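Local coordinates for uncharacterized protein RPA4348 (Rhodopseudomonas palustris, PDB 3DM8) that is of unknown function but belongs to the SnoaL-like, nuclear transport factor 2 superfamily and may act as an isomerase, at residues A[13-16]-A[20-23]; A[44-49]-A[61-66]; A[90-95]-A[99-104]. All blocks are in the same frame, centred on the assembly; numbering follows the deposited sequence.

Interaction 1: residues A[13-16]-A[20-23]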
loop_
_atom_site.group_PDB
_atom_site.type_symbol
_atom_site.label_atom_id
_atom_site.label_comp_id
_atom_site.label_asym_id
_atom_site.label_seq_id
_atom_site.Cartn_x
_atom_site.Cartn_y
_atom_site.Cartn_z
ATOM N N LEU A 13 16.105 -7.326 8.623
ATOM C CA LEU A 13 15.485 -6.112 9.146
ATOM C C LEU A 13 15.009 -6.318 10.600
ATOM O O LEU A 13 15.106 -5.432 11.495
ATOM C CB LEU A 13 14.317 -5.730 8.237
ATOM C CG LEU A 13 13.688 -4.384 8.617
ATOM C CD1 LEU A 13 14.705 -3.209 8.512
ATOM C CD2 LEU A 13 12.424 -4.212 7.732
ATOM N N HIS A 14 14.481 -7.506 10.873
ATOM C CA HIS A 14 14.077 -7.871 12.242
ATOM C C HIS A 14 15.229 -7.764 13.222
ATOM O O HIS A 14 15.122 -7.177 14.325
ATOM C CB HIS A 14 13.555 -9.317 12.255
ATOM C CG HIS A 14 13.063 -9.776 13.586
ATOM N ND1 HIS A 14 11.711 -9.905 13.874
ATOM C CD2 HIS A 14 13.726 -10.189 14.691
ATOM C CE1 HIS A 14 11.574 -10.367 15.106
ATOM N NE2 HIS A 14 12.778 -10.512 15.633
ATOM N N ARG A 15 16.348 -8.341 12.821
ATOM C CA ARG A 15 17.564 -8.293 13.648
ATOM C C ARG A 15 17.956 -6.842 13.935
ATOM O O ARG A 15 18.350 -6.495 15.044
ATOM C CB ARG A 15 18.740 -9.021 12.973
ATOM C CG ARG A 15 18.489 -10.489 12.783
ATOM C CD ARG A 15 19.795 -11.197 12.617
ATOM N NE ARG A 15 19.642 -12.608 12.288
ATOM C CZ ARG A 15 19.596 -13.586 13.190
ATOM N NH1 ARG A 15 19.656 -13.309 14.490
ATOM N NH2 ARG A 15 19.466 -14.842 12.789
ATOM N N ALA A 16 17.818 -5.988 12.918
ATOM C CA ALA A 16 18.299 -4.624 13.025
ATOM C C ALA A 16 17.340 -3.873 13.934
ATOM O O ALA A 16 17.760 -3.200 14.886
ATOM C CB ALA A 16 18.443 -3.936 11.676
ATOM N N ARG A 20 19.094 -4.513 17.362
ATOM C CA ARG A 20 20.120 -3.539 16.967
ATOM C C ARG A 20 21.377 -4.184 16.408
ATOM O O ARG A 20 22.487 -3.707 16.629
ATOM C CB ARG A 20 20.506 -2.618 18.115
ATOM C CG ARG A 20 19.367 -2.219 18.934
ATOM C CD ARG A 20 18.313 -1.489 18.135
ATOM N NE ARG A 20 18.803 -0.334 17.382
ATOM C CZ ARG A 20 18.756 0.933 17.813
ATOM N NH1 ARG A 20 19.171 1.914 17.027
ATOM N NH2 ARG A 20 18.307 1.216 19.018
ATOM N N GLN A 21 21.188 -5.298 15.722
ATOM C CA GLN A 21 22.264 -5.996 15.030
ATOM C C GLN A 21 22.054 -5.804 13.539
ATOM O O GLN A 21 21.157 -6.395 12.968
ATOM C CB GLN A 21 22.225 -7.491 15.353
ATOM C CG GLN A 21 22.561 -7.875 16.773
ATOM C CD GLN A 21 22.020 -9.263 17.146
ATOM O OE1 GLN A 21 21.472 -10.001 16.298
ATOM N NE2 GLN A 21 22.135 -9.606 18.418
ATOM N N THR A 22 22.912 -4.992 12.930
ATOM C CA THR A 22 22.670 -4.456 11.580
ATOM C C THR A 22 23.542 -5.045 10.492
ATOM O O THR A 22 23.432 -4.697 9.330
ATOM C CB THR A 22 22.814 -2.920 11.540
ATOM O OG1 THR A 22 24.177 -2.549 11.766
ATOM C CG2 THR A 22 21.884 -2.271 12.557
ATOM N N GLU A 23 24.371 -6.012 10.852
ATOM C CA GLU A 23 25.337 -6.536 9.868
ATOM C C GLU A 23 24.651 -7.222 8.689
ATOM O O GLU A 23 25.074 -7.043 7.546
ATOM C CB GLU A 23 26.357 -7.466 10.520
ATOM C CG GLU A 23 27.145 -6.804 11.655
ATOM C CD GLU A 23 26.296 -6.488 12.935
ATOM O OE1 GLU A 23 25.387 -7.265 13.327
ATOM O OE2 GLU A 23 26.578 -5.435 13.567
#

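Interaction 2: residues A[44-49]-A[61-66]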
loop_
_atom_site.group_PDB
_atom_site.type_symbol
_atom_site.label_atom_id
_atom_site.label_comp_id
_atom_site.label_asym_id
_atom_site.label_seq_id
_atom_site.Cartn_x
_atom_site.Cartn_y
_atom_site.Cartn_z
ATOM N N PHE A 44 7.419 11.860 11.290
ATOM C CA PHE A 44 8.373 10.731 11.199
ATOM C C PHE A 44 9.521 11.055 10.237
ATOM O O PHE A 44 9.422 10.803 9.037
ATOM C CB PHE A 44 7.664 9.461 10.754
ATOM C CG PHE A 44 6.429 9.147 11.534
ATOM C CD1 PHE A 44 5.175 9.394 10.996
ATOM C CD2 PHE A 44 6.511 8.589 12.777
ATOM C CE1 PHE A 44 4.021 9.085 11.724
ATOM C CE2 PHE A 44 5.361 8.304 13.516
ATOM C CZ PHE A 44 4.136 8.538 12.991
ATOM N N PRO A 45 10.633 11.616 10.758
ATOM C CA PRO A 45 11.624 12.169 9.853
ATOM C C PRO A 45 12.327 11.106 9.016
ATOM O O PRO A 45 12.973 11.413 8.002
ATOM C CB PRO A 45 12.644 12.830 10.788
ATOM C CG PRO A 45 12.024 12.897 12.090
ATOM C CD PRO A 45 10.865 11.994 12.158
ATOM N N PHE A 46 12.149 9.875 9.456
ATOM C CA PHE A 46 12.733 8.729 8.782
ATOM C C PHE A 46 11.947 8.260 7.551
ATOM O O PHE A 46 12.419 7.406 6.779
ATOM C CB PHE A 46 13.000 7.600 9.762
ATOM C CG PHE A 46 11.842 7.240 10.614
ATOM C CD1 PHE A 46 11.814 7.604 11.953
ATOM C CD2 PHE A 46 10.786 6.550 10.103
ATOM C CE1 PHE A 46 10.739 7.286 12.746
ATOM C CE2 PHE A 46 9.721 6.184 10.921
ATOM C CZ PHE A 46 9.715 6.573 12.246
ATOM N N PHE A 47 10.804 8.895 7.315
ATOM C CA PHE A 47 10.051 8.666 6.072
ATOM C C PHE A 47 10.659 9.434 4.895
ATOM O O PHE A 47 11.580 10.273 5.034
ATOM C CB PHE A 47 8.561 8.949 6.243
ATOM C CG PHE A 47 7.818 7.906 7.087
ATOM C CD1 PHE A 47 8.346 6.663 7.316
ATOM C CD2 PHE A 47 6.587 8.211 7.637
ATOM C CE1 PHE A 47 7.659 5.739 8.099
ATOM C CE2 PHE A 47 5.894 7.276 8.399
ATOM C CZ PHE A 47 6.426 6.049 8.600
ATOM N N GLY A 48 10.091 9.143 3.729
ATOM C CA GLY A 48 10.468 9.725 2.504
ATOM C C GLY A 48 11.409 8.938 1.643
ATOM O O GLY A 48 11.731 7.780 1.910
ATOM N N ALA A 49 11.867 9.596 0.598
ATOM C CA ALA A 49 12.774 8.929 -0.354
ATOM C C ALA A 49 14.202 9.022 0.118
ATOM O O ALA A 49 14.628 10.032 0.695
ATOM C CB ALA A 49 12.637 9.595 -1.761
ATOM N N ARG A 61 18.024 2.821 11.369
ATOM C CA ARG A 61 18.575 3.106 12.722
ATOM C C ARG A 61 17.562 3.947 13.517
ATOM O O ARG A 61 17.275 3.688 14.670
ATOM C CB ARG A 61 19.917 3.838 12.664
ATOM C CG ARG A 61 20.524 4.158 14.017
ATOM C CD ARG A 61 21.662 5.224 13.928
ATOM N NE ARG A 61 21.129 6.539 13.608
ATOM C CZ ARG A 61 20.353 7.230 14.431
ATOM N NH1 ARG A 61 20.061 6.719 15.600
ATOM N NH2 ARG A 61 19.868 8.422 14.094
ATOM N N GLN A 62 17.038 4.953 12.852
ATOM C CA GLN A 62 16.024 5.814 13.453
ATOM C C GLN A 62 14.746 5.050 13.802
ATOM O O GLN A 62 14.145 5.241 14.857
ATOM C CB GLN A 62 15.689 6.942 12.509
ATOM C CG GLN A 62 16.808 7.898 12.298
ATOM C CD GLN A 62 16.454 8.909 11.214
ATOM O OE1 GLN A 62 16.288 8.573 10.053
ATOM N NE2 GLN A 62 16.318 10.151 11.606
ATOM N N ILE A 63 14.327 4.167 12.916
ATOM C CA ILE A 63 13.144 3.331 13.189
ATOM C C ILE A 63 13.433 2.408 14.384
ATOM O O ILE A 63 12.604 2.262 15.261
ATOM C CB ILE A 63 12.701 2.458 11.959
ATOM C CG1 ILE A 63 12.219 3.371 10.845
ATOM C CG2 ILE A 63 11.607 1.493 12.382
ATOM C CD1 ILE A 63 12.045 2.675 9.466
ATOM N N ALA A 64 14.610 1.785 14.405
ATOM C CA ALA A 64 14.971 0.852 15.492
ATOM C C ALA A 64 14.922 1.545 16.851
ATOM O O ALA A 64 14.568 0.967 17.873
ATOM C CB ALA A 64 16.358 0.274 15.275
ATOM N N ASP A 65 15.390 2.781 16.838
ATOM C CA ASP A 65 15.404 3.641 18.036
ATOM C C ASP A 65 14.012 3.937 18.539
ATOM O O ASP A 65 13.795 4.046 19.743
ATOM C CB ASP A 65 16.038 4.996 17.746
ATOM C CG ASP A 65 17.521 4.982 17.870
ATOM O OD1 ASP A 65 18.110 3.946 18.251
ATOM O OD2 ASP A 65 18.120 6.038 17.603
ATOM N N SER A 66 13.065 4.029 17.608
ATOM C CA SER A 66 11.716 4.556 17.865
ATOM C C SER A 66 10.676 3.513 18.277
ATOM O O SER A 66 9.673 3.860 18.922
ATOM C CB SER A 66 11.161 5.260 16.633
ATOM O OG SER A 66 11.934 6.403 16.317
#

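Interaction 3: residues A[90-95]-A[99-104]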
loop_
_atom_site.group_PDB
_atom_site.type_symbol
_atom_site.label_atom_id
_atom_site.label_comp_id
_atom_site.label_asym_id
_atom_site.label_seq_id
_atom_site.Cartn_x
_atom_site.Cartn_y
_atom_site.Cartn_z
ATOM N N TYR A 90 2.208 -4.756 11.313
ATOM C CA TYR A 90 3.175 -4.761 12.428
ATOM C C TYR A 90 2.419 -4.307 13.664
ATOM O O TYR A 90 1.766 -3.256 13.654
ATOM C CB TYR A 90 4.271 -3.721 12.224
ATOM C CG TYR A 90 5.529 -4.057 11.452
ATOM C CD1 TYR A 90 6.624 -3.176 11.493
ATOM C CD2 TYR A 90 5.629 -5.186 10.684
ATOM C CE1 TYR A 90 7.801 -3.446 10.783
ATOM C CE2 TYR A 90 6.803 -5.477 9.963
ATOM C CZ TYR A 90 7.876 -4.600 10.016
ATOM O OH TYR A 90 9.032 -4.888 9.327
ATOM N N SER A 91 2.612 -5.032 14.767
ATOM C CA SER A 91 2.172 -4.547 16.080
ATOM C C SER A 91 3.407 -4.157 16.840
ATOM O O SER A 91 4.303 -4.955 17.029
ATOM C CB SER A 91 1.398 -5.597 16.883
ATOM O OG SER A 91 0.372 -6.170 16.093
ATOM N N LEU A 92 3.444 -2.907 17.228
ATOM C CA LEU A 92 4.598 -2.399 17.935
ATOM C C LEU A 92 4.316 -1.539 19.106
ATOM O O LEU A 92 3.191 -1.064 19.355
ATOM C CB LEU A 92 5.543 -1.694 16.992
ATOM C CG LEU A 92 4.904 -0.477 16.343
ATOM C CD1 LEU A 92 5.031 0.804 17.223
ATOM C CD2 LEU A 92 5.444 -0.320 14.855
ATOM N N THR A 93 5.391 -1.317 19.839
ATOM C CA THR A 93 5.321 -0.324 20.872
ATOM C C THR A 93 6.451 0.694 20.714
ATOM O O THR A 93 7.626 0.383 20.413
ATOM C CB THR A 93 5.141 -0.899 22.292
ATOM O OG1 THR A 93 6.229 -0.525 23.162
ATOM C CG2 THR A 93 4.980 -2.450 22.254
ATOM N N ALA A 94 6.011 1.915 20.893
ATOM C CA ALA A 94 6.853 3.094 20.816
ATOM C C ALA A 94 7.792 3.218 21.997
ATOM O O ALA A 94 7.401 3.082 23.168
ATOM C CB ALA A 94 5.997 4.312 20.687
ATOM N N ALA A 95 9.050 3.491 21.671
ATOM C CA ALA A 95 10.069 3.725 22.686
ATOM C C ALA A 95 9.669 4.836 23.636
ATOM O O ALA A 95 9.152 5.875 23.243
ATOM C CB ALA A 95 11.453 4.049 22.044
ATOM N N ARG A 99 3.700 3.553 23.867
ATOM C CA ARG A 99 2.428 3.606 23.129
ATOM C C ARG A 99 2.281 2.370 22.178
ATOM O O ARG A 99 3.161 2.122 21.381
ATOM C CB ARG A 99 2.401 4.925 22.331
ATOM C CG ARG A 99 1.116 5.161 21.566
ATOM C CD ARG A 99 -0.044 5.027 22.520
ATOM N NE ARG A 99 -1.300 5.443 21.903
ATOM C CZ ARG A 99 -2.438 5.583 22.579
ATOM N NH1 ARG A 99 -2.463 5.341 23.876
ATOM N NH2 ARG A 99 -3.547 5.963 21.958
ATOM N N PRO A 100 1.188 1.583 22.273
ATOM C CA PRO A 100 0.999 0.585 21.241
ATOM C C PRO A 100 0.465 1.108 19.952
ATOM O O PRO A 100 -0.488 1.891 19.900
ATOM C CB PRO A 100 -0.041 -0.377 21.825
ATOM C CG PRO A 100 -0.320 0.062 23.158
ATOM C CD PRO A 100 0.204 1.436 23.353
ATOM N N ILE A 101 1.059 0.612 18.892
ATOM C CA ILE A 101 0.691 1.084 17.598
ATOM C C ILE A 101 0.650 -0.096 16.647
ATOM O O ILE A 101 1.501 -0.937 16.693
ATOM C CB ILE A 101 1.683 2.148 17.089
ATOM C CG1 ILE A 101 1.676 3.382 18.008
ATOM C CG2 ILE A 101 1.373 2.483 15.590
ATOM C CD1 ILE A 101 2.793 4.357 17.694
ATOM N N SER A 102 -0.400 -0.151 15.852
ATOM C CA SER A 102 -0.510 -1.156 14.756
ATOM C C SER A 102 -0.368 -0.430 13.435
ATOM O O SER A 102 -0.977 0.631 13.234
ATOM C CB SER A 102 -1.846 -1.901 14.897
ATOM O OG SER A 102 -2.172 -2.685 13.765
ATOM N N VAL A 103 0.458 -0.968 12.545
ATOM C CA VAL A 103 0.770 -0.339 11.256
ATOM C C VAL A 103 0.502 -1.318 10.134
ATOM O O VAL A 103 1.051 -2.407 10.141
ATOM C CB VAL A 103 2.249 0.074 11.205
ATOM C CG1 VAL A 103 2.550 0.835 9.932
ATOM C CG2 VAL A 103 2.597 0.951 12.418
ATOM N N ARG A 104 -0.351 -0.929 9.181
ATOM C CA ARG A 104 -0.588 -1.760 8.031
ATOM C C ARG A 104 0.140 -1.175 6.816
ATOM O O ARG A 104 -0.008 0.011 6.498
ATOM C CB ARG A 104 -2.070 -1.839 7.711
ATOM C CG ARG A 104 -2.276 -2.739 6.581
ATOM C CD ARG A 104 -3.719 -2.902 6.237
ATOM N NE ARG A 104 -4.276 -4.096 6.892
ATOM C CZ ARG A 104 -5.114 -4.067 7.915
ATOM N NH1 ARG A 104 -5.470 -2.931 8.501
ATOM N NH2 ARG A 104 -5.547 -5.207 8.406
#

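Interaction 1: residues A[13-16]-A[20-23]
The guanidinium of R15 and the carboxamide of Q21 are turned nearly alike, their planes 22° apart, yet they do not stack: Q21 OE1 approaches the guanidinium obliquely and stays 4.2 Å from R15 NH1. That separation is too long for a bond, and the charge of R15 is answered instead by E24, which takes its NE in a salt bridge. A16 O lies obliquely to the second guanidinium, that of R20. The bend at chi2 folds R20 CD back to 3.7 Å from A16 O, and a further bend at chi3 turns the charged end toward its partner D65.

The firm link is in the backbone. Q21 N donates to R15 O over 3.2 Å in a straight bond, 166° at the hydrogen, although the donor stands well above the carbonyl plane. R20 N also reaches A16 O, at 3.1 Å, but this bond is weak because it is strongly bent. Two carbon contacts close the corner: A16 CA lies 3.4 Å from Q21 O, a CA-H...O approach, and T22 CG2 meets A16 CB at 3.9 Å. The T22 methyl is brought to A16 by a first torsion that holds CG2 trans to the carbonyl carbon. A16 also packs on L25 of helix 23-28, so its methyl is buried between two elements. The positive phi of R20, 53°, is that of a helix C-terminal turn in which a residue in the left-handed helical region ends helix 5-19, and a short loop leads to helix 23-28.

Interaction 2: residues A[44-49]-A[61-66]
F46, Q62 and I63 bury most of the surface here, with the phenyl ring of F46 laid against the last turns of helix 53-66. I63 comes over one face of the ring: its CG1 is 3.9 Å from the ring centroid and 24° off the normal, a CH-pi contact displaced toward the rim, closest at F46 CD2 (3.6 Å). I63 runs across F46 nearly perpendicularly. On the opposite face sits F44 CB, 3.8 Å above the ring plane, and the ring is thus held between its own turn and the helix.

Q62 runs antiparallel to F46 alongside it. Its extended chain carries OE1 to 3.4 Å from F46 CB, while its CB lies 4.0 Å from F46 CD1; amide and ring planes stand 75° apart, so the amide does not stack. At the far end of the ring, S66 OG lies 3.9 Å from F46 CE1.

F46 is the third residue of a type I turn, closed by F47 N donating to F44 O (2.9 Å). In this NTF2-like fold the turn leads into strand 48-51, outermost in this chain's sheet, and the contact ties that approach to the helix lying across the curved sheet. With only an alanine at F46, I63 CG1 is likely to lose its aromatic face, and a gap to open between turn and helix. The CG of F46 lies between its backbone N and carbonyl carbon (chi1 51°), which directs the ring at the helix. I63 also packs on L17 of helix 5-19.

Interaction 3: residues A[90-95]-A[99-104]
This is the end of an antiparallel beta hairpin, where strands 83-94 and 100-112 pair next to the loop that joins them, within the curved sheet. The N-to-C directions of the two short segments make an angle of 148°, and five backbone hydrogen bonds run between them, all straight, with at least 164° at the hydrogen. Y90 and V103 form a hydrogen-bonded pair, each N donating to the other's O at 2.9 Å. L92 and I101 make the next such pair, L92 N to I101 O and I101 N to L92 O both measuring 2.8 Å. A94 N to R99 O, 2.9 Å, adds the last rung beside the loop. Between these rungs S91 faces S102 and T93 faces P100 as non-hydrogen-bonded pairs.

Strand 67-79 flanks the hairpin on the side of 83-94, bonding to S91 and T93; a strongly curved, mixed sheet of this kind, folded against helices, is characteristic of the NTF2-like fold. The apolar contacts lie on the face bearing Y90, L92, I101 and V103. L92 and I101 run alongside each other in the same direction, with L92 CD1 3.6 Å from I101 CB. The other branch crosses to V103, L92 CD2 to V103 CG2 4.0 Å. Having CG between the backbone N and carbonyl carbon (chi1 63°) lets L92 serve both neighbours. I101 and V103 in turn pack on L128 of helix 125-133, whose Q131 O accepts from R99 NE. Beyond the pairing, R104 makes a cation-pi contact with Y38 of the second subunit, so strand 100-112 reaches the neighbouring chain.

How the interactions relate
Interactions 1 and 2 are surface contacts, whereas interaction 3 is partly buried and includes three buried residues. Their chemistry follows: interaction 1 closes a helix end chiefly by backbone bonds, interaction 2 is a side-chain contact built on an aromatic face, and interaction 3 combines regular strand pairing with aliphatic packing. Helix 53-66 links all three. Its D65 receives R20 of interaction 1 in a salt bridge (R20 NH1 to D65 OD1, 2.6 Å), and S66 O lies 2.8 Å from A95 N of interaction 3, probably a hydrogen bond. Interactions 2 and 3 both reach the same sheet; interaction 1 meets interaction 3 more lightly, through L13 against the Y90 hydroxyl.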